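Local coordinates for VirK protein (PDB 5XTA) that is of unknown function but belongs to the VirK family, is probably exported by type II secretion, and adopts a novel fold, at residues M48-G51 against V55-S58. The protein carries 3 engineered substitutions. Residues are numbered along the deposited sequence; the frame is centred on the assembly and turned at random.
Sequences MVIG and VTAS. Engineered in segment 48-51: I50 (natural residue Val).
M48 and T56 face each other as an antiparallel hydrogen-bonded pair, the backbone N of M48 giving its hydrogen to T56 O at 2.9 Å and T56 N returning one to M48 O. One step on, V49 and V55 make the non-hydrogen-bonded pair, their CA atoms 4.5 Å apart. The N-to-C directions of segments 48-50 and 55-58 differ by 142°, well short of antiparallel, and V55 CA adds a CH-O contact to M48 O at 3.3 Å, so that carbonyl oxygen has two partners. On the face carrying M48 and T56, the selenomethionine leaves its backbone with CG anti to the carbonyl carbon (chi1 -45°). Its CB lies 3.8 Å from T56 OG1 and its CG follows close by; SE continues the extended run, and the bend at chi3 carries the methyl CE away from the threonine. The T56 hydroxyl sits between its own backbone N and carbonyl carbon (chi1 67°), which turns it toward M48 and leaves the methyl CG2 to meet CG1 of I50, an engineered residue, loosely at 4.3 Å. These are the two arms of a beta hairpin, strands 46-50 and 54-63, at the margin of the six-stranded antiparallel sheet. Strand 54-63 is paired on its other side with strand 74-83 through backbone hydrogen bonds of V55 with L82 and A57 with F80. Strand 46-50 is the outermost within the chain, yet M48, V49 and I50 pair with an antiparallel strand of the second subunit, extending the sheet across the interface. On the opposite face, V55 CG1 lies 3.7 Å from M48 O, while V49 and V55, both buried, touch more loosely through their CG2 methyls at 4.4 Å. Both also pack against helix 7-15, V49 on V11 and I14, V55 on F7 and I14.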
# COMPACT_ATOMS: atom_id res chain seq x y z
N MSE A 48 6.38 13.50 5.27
CA MSE A 48 7.26 14.64 4.98
C MSE A 48 7.53 15.39 6.23
O MSE A 48 6.67 15.46 7.09
CB MSE A 48 6.66 15.69 4.08
CG MSE A 48 5.95 15.14 2.88
SE MSE A 48 5.43 16.62 1.64
CE MSE A 48 6.99 17.84 1.69
N VAL A 49 8.73 15.98 6.31
CA VAL A 49 9.08 16.95 7.33
C VAL A 49 9.26 18.27 6.62
O VAL A 49 10.05 18.34 5.70
CB VAL A 49 10.38 16.58 8.04
CG1 VAL A 49 10.66 17.56 9.17
CG2 VAL A 49 10.30 15.14 8.57
N ILE A 50 8.47 19.26 7.00
CA ILE A 50 8.49 20.59 6.39
C ILE A 50 9.27 21.51 7.31
O ILE A 50 8.88 21.70 8.47
CB ILE A 50 7.10 21.21 6.22
CG1 ILE A 50 6.09 20.23 5.65
CG2 ILE A 50 7.18 22.46 5.35
CD1 ILE A 50 6.42 19.78 4.26
N GLY A 51 10.34 22.09 6.78
CA GLY A 51 11.24 22.94 7.57
C GLY A 51 11.78 21.98 8.59
O GLY A 51 11.98 20.80 8.30
N VAL A 55 5.52 17.85 10.60
CA VAL A 55 5.46 16.55 9.93
C VAL A 55 4.09 16.38 9.35
O VAL A 55 3.06 16.59 10.05
CB VAL A 55 5.69 15.41 10.93
CG1 VAL A 55 5.44 14.04 10.30
CG2 VAL A 55 7.09 15.47 11.49
N THR A 56 4.03 15.97 8.07
CA THR A 56 2.75 15.78 7.43
C THR A 56 2.68 14.49 6.66
O THR A 56 3.68 13.96 6.21
CB THR A 56 2.40 16.93 6.45
OG1 THR A 56 3.31 16.90 5.35
CG2 THR A 56 2.52 18.25 7.13
N ALA A 57 1.48 13.98 6.56
CA ALA A 57 1.22 12.75 5.80
C ALA A 57 -0.23 12.69 5.52
O ALA A 57 -0.99 13.44 6.08
CB ALA A 57 1.63 11.52 6.59
N SER A 58 -0.62 11.79 4.63
CA SER A 58 -2.06 11.62 4.33
C SER A 58 -2.39 10.20 3.93
O SER A 58 -1.48 9.40 3.62
CB SER A 58 -2.48 12.58 3.21
OG SER A 58 -1.88 12.27 1.96